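Local coordinates for protein ATP synthase subunit s, mitochondrial (PDB 3E4G) that regulates the mitochondrial ATP synthase, being needed for its proton conduction and aiding energy-driven ATP synthesis by blocking a proton leak, at residues A[39-44]-A[62-67]. The protein carries 1 engineered substitution. Numbering follows the deposited sequence.
Sequences RYHGQQ and KIQAID
Where edge strand 37-40 runs antiparallel to strand 63-69, which starts the parallel part of the leucine-rich repeat sheet, Arg-39 faces both Gln-64 and Ala-65: a classic beta bulge. Its carbonyl O takes two backbone donors, Gln-64 N at 2.9 Å and Ala-65 N at 3.1 Å, while Arg-39 N bonds to Ala-65 O. Beyond the bulge His-41 N reaches Lys-62 O at 2.8 Å, almost straight along the carbonyl.

Among the side-chain bonds, the bend at chi3 (56°) brings the Arg-39 guanidinium edge-on to Gln-64 OE1, with NH1 2.9 Å away and NH2 bonding weakly. NH1 also holds Gln-43 O, at the end of the type II turn from Tyr-40. One water joins OE1 to Gly-42 N, another His-41 O to Lys-62 N.

For packing, Gln-64 CB sits over the His-41 ring, 3.5 Å from its centroid, and the amide stacks on the same ring. His-41 NE2 is anchored by Tyr-86 O. Tyr-40 CE1 meets Ile-63 CG1.

A leucine in place of Arg-39 would probably leave Gln-43 O without this donor and Gln-64 OE1 with less to hold it. Chemically, one guanidinium thus ties the turn to the neighbouring strand.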
ATOM      1  N   ARG A  39      -4.457  -1.580 -10.515  1.00  6.77           N
ATOM      2  CA  ARG A  39      -5.661  -1.642 -11.367  1.00  6.54           C
ATOM      3  C   ARG A  39      -6.330  -0.284 -11.286  1.00  6.26           C
ATOM      4  O   ARG A  39      -6.529   0.271 -10.185  1.00  6.78           O
ATOM      5  CB  ARG A  39      -6.626  -2.720 -10.901  1.00  6.93           C
ATOM      6  CG  ARG A  39      -7.800  -2.882 -11.882  1.00  7.03           C
ATOM      7  CD  ARG A  39      -8.802  -3.936 -11.452  1.00  7.53           C
ATOM      8  NE  ARG A  39      -9.351  -3.710 -10.122  1.00  7.26           N
ATOM      9  CZ  ARG A  39     -10.129  -2.675  -9.797  1.00  7.75           C
ATOM     10  NH1 ARG A  39     -10.565  -1.812 -10.752  1.00  8.61           N
ATOM     11  NH2 ARG A  39     -10.451  -2.466  -8.545  1.00  8.47           N
ATOM     12  N   TYR A  40      -6.648   0.265 -12.460  1.00  6.48           N
ATOM     13  CA  TYR A  40      -7.269   1.608 -12.533  1.00  6.60           C
ATOM     14  C   TYR A  40      -8.781   1.519 -12.385  1.00  6.89           C
ATOM     15  O   TYR A  40      -9.463   0.557 -12.775  1.00  7.25           O
ATOM     16  CB  TYR A  40      -6.929   2.247 -13.882  1.00  6.93           C
ATOM     17  CG  TYR A  40      -5.452   2.445 -14.060  1.00  7.08           C
ATOM     18  CD1 TYR A  40      -4.694   3.116 -13.094  1.00  7.15           C
ATOM     19  CD2 TYR A  40      -4.772   1.972 -15.204  1.00  7.65           C
ATOM     20  CE1 TYR A  40      -3.331   3.298 -13.252  1.00  7.83           C
ATOM     21  CE2 TYR A  40      -3.434   2.169 -15.362  1.00  8.05           C
ATOM     22  CZ  TYR A  40      -2.700   2.832 -14.380  1.00  8.26           C
ATOM     23  OH  TYR A  40      -1.338   2.985 -14.578  1.00  9.98           O
ATOM     24  N   HIS A  41      -9.322   2.621 -11.809  1.00  6.79           N
ATOM     25  CA  HIS A  41     -10.780   2.826 -11.843  1.00  7.42           C
ATOM     26  C   HIS A  41     -11.257   2.646 -13.276  1.00  8.41           C
ATOM     27  O   HIS A  41     -10.706   3.170 -14.223  1.00  9.19           O
ATOM     28  CB  HIS A  41     -11.115   4.239 -11.374  1.00  7.81           C
ATOM     29  CG  HIS A  41     -11.112   4.363  -9.911  1.00  7.58           C
ATOM     30  ND1 HIS A  41     -12.202   4.023  -9.150  1.00  8.54           N
ATOM     31  CD2 HIS A  41     -10.106   4.761  -9.042  1.00  7.62           C
ATOM     32  CE1 HIS A  41     -11.878   4.207  -7.888  1.00  8.46           C
ATOM     33  NE2 HIS A  41     -10.604   4.624  -7.780  1.00  7.71           N
ATOM     34  N   GLY A  42     -12.383   1.895 -13.364  1.00  8.90           N
ATOM     35  CA  GLY A  42     -13.053   1.664 -14.657  1.00  9.73           C
ATOM     36  C   GLY A  42     -12.495   0.544 -15.459  1.00  7.99           C
ATOM     37  O   GLY A  42     -13.025   0.255 -16.542  1.00  8.10           O
ATOM     38  N   GLN A  43     -11.437  -0.141 -14.982  1.00  7.53           N
ATOM     39  CA  GLN A  43     -10.857  -1.243 -15.726  0.50  7.43           C
ATOM     40  C   GLN A  43     -10.916  -2.518 -14.903  1.00  7.27           C
ATOM     41  O   GLN A  43     -10.660  -2.551 -13.695  1.00  8.62           O
ATOM     42  CB  GLN A  43      -9.427  -0.943 -16.128  0.50  8.27           C
ATOM     43  CG  GLN A  43      -9.355   0.331 -16.945  0.50  8.72           C
ATOM     44  CD  GLN A  43      -8.063   0.451 -17.669  0.50  8.42           C
ATOM     45  OE1 GLN A  43      -6.999   0.012 -17.234  0.50  8.80           O
ATOM     46  NE2 GLN A  43      -8.160   1.015 -18.876  0.50 11.62           N
ATOM     47  N   GLN A  44     -11.240  -3.601 -15.629  1.00  7.85           N
ATOM     48  CA  GLN A  44     -11.239  -4.913 -15.025  1.00  9.31           C
ATOM     49  C   GLN A  44      -9.826  -5.539 -14.950  1.00  9.09           C
ATOM     50  O   GLN A  44      -9.532  -6.286 -13.982  1.00 10.99           O
ATOM     51  CB  GLN A  44     -12.189  -5.810 -15.759  1.00 12.59           C
ATOM     52  CG  GLN A  44     -12.427  -7.045 -14.972  1.00 17.21           C
ATOM     53  CD  GLN A  44     -13.294  -8.085 -15.442  1.00 17.52           C
ATOM     54  OE1 GLN A  44     -13.558  -7.978 -16.747  1.00 18.78           O
ATOM     55  NE2 GLN A  44     -13.587  -9.003 -14.640  1.00 20.79           N
ATOM     56  N   LYS A  62      -6.604   6.439 -13.019  1.00  7.72           N
ATOM     57  CA  LYS A  62      -6.498   6.661 -11.560  1.00  7.19           C
ATOM     58  C   LYS A  62      -6.444   5.311 -10.876  1.00  6.94           C
ATOM     59  O   LYS A  62      -7.306   4.443 -11.082  1.00  7.38           O
ATOM     60  CB  LYS A  62      -7.710   7.416 -11.036  1.00  8.12           C
ATOM     61  CG  LYS A  62      -7.980   8.765 -11.758  1.00  8.93           C
ATOM     62  CD  LYS A  62      -6.806   9.732 -11.703  1.00  9.01           C
ATOM     63  CE  LYS A  62      -7.214  11.059 -12.368  1.00 10.87           C
ATOM     64  NZ  LYS A  62      -6.049  12.011 -12.390  1.00 11.71           N
ATOM     65  N   ILE A  63      -5.429   5.109 -10.032  1.00  6.77           N
ATOM     66  CA  ILE A  63      -5.320   3.846  -9.298  1.00  6.49           C
ATOM     67  C   ILE A  63      -6.500   3.637  -8.369  1.00  6.39           C
ATOM     68  O   ILE A  63      -6.771   4.506  -7.509  1.00  7.08           O
ATOM     69  CB  ILE A  63      -3.980   3.783  -8.524  1.00  6.54           C
ATOM     70  CG1 ILE A  63      -2.790   3.868  -9.492  1.00  7.07           C
ATOM     71  CG2 ILE A  63      -3.932   2.532  -7.649  1.00  7.07           C
ATOM     72  CD1 ILE A  63      -1.431   4.080  -8.766  1.00  8.04           C
ATOM     73  N   GLN A  64      -7.149   2.498  -8.487  1.00  6.24           N
ATOM     74  CA  GLN A  64      -8.167   2.058  -7.545  1.00  6.13           C
ATOM     75  C   GLN A  64      -7.640   1.024  -6.574  1.00  6.05           C
ATOM     76  O   GLN A  64      -8.004   1.002  -5.391  1.00  6.62           O
ATOM     77  CB  GLN A  64      -9.409   1.470  -8.309  1.00  6.66           C
ATOM     78  CG  GLN A  64     -10.503   1.055  -7.349  1.00  7.14           C
ATOM     79  CD  GLN A  64     -11.839   0.786  -8.100  1.00  7.73           C
ATOM     80  OE1 GLN A  64     -11.807   0.349  -9.248  1.00  8.38           O
ATOM     81  NE2 GLN A  64     -12.956   1.051  -7.441  1.00  9.02           N
ATOM     82  N   ALA A  65      -6.834   0.066  -7.079  1.00  6.16           N
ATOM     83  CA  ALA A  65      -6.364  -1.058  -6.282  1.00  6.01           C
ATOM     84  C   ALA A  65      -4.882  -1.275  -6.563  1.00  6.13           C
ATOM     85  O   ALA A  65      -4.399  -1.111  -7.675  1.00  6.42           O
ATOM     86  CB  ALA A  65      -7.166  -2.324  -6.614  1.00  6.84           C
ATOM     87  N   ILE A  66      -4.189  -1.706  -5.500  1.00  6.09           N
ATOM     88  CA  ILE A  66      -2.771  -2.047  -5.532  1.00  5.93           C
ATOM     89  C   ILE A  66      -2.616  -3.439  -4.995  1.00  6.15           C
ATOM     90  O   ILE A  66      -3.189  -3.776  -3.955  1.00  6.33           O
ATOM     91  CB  ILE A  66      -1.946  -1.055  -4.687  1.00  6.29           C
ATOM     92  CG1 ILE A  66      -2.072   0.358  -5.294  1.00  6.95           C
ATOM     93  CG2 ILE A  66      -0.486  -1.517  -4.558  1.00  7.55           C
ATOM     94  CD1 ILE A  66      -1.545   1.470  -4.370  1.00  7.87           C
ATOM     95  N   ASP A  67      -1.819  -4.277  -5.691  1.00  6.42           N
ATOM     96  CA  ASP A  67      -1.519  -5.622  -5.230  1.00  6.44           C
ATOM     97  C   ASP A  67      -0.012  -5.784  -5.282  1.00  6.72           C
ATOM     98  O   ASP A  67       0.552  -5.982  -6.380  1.00  7.26           O
ATOM     99  CB  ASP A  67      -2.221  -6.687  -6.083  1.00  8.06           C
ATOM    100  CG  ASP A  67      -1.918  -8.073  -5.651  1.00  9.66           C
ATOM    101  OD1 ASP A  67      -1.051  -8.264  -4.761  1.00 10.55           O
ATOM    102  OD2 ASP A  67      -2.607  -8.982  -6.205  1.00 14.17           O
TER
HETATM  103  O   HOH W   1      -9.075   5.444 -14.099  1.00 10.70           O
HETATM  104  O   HOH W   2     -13.599   0.362 -11.313  1.00 12.03           O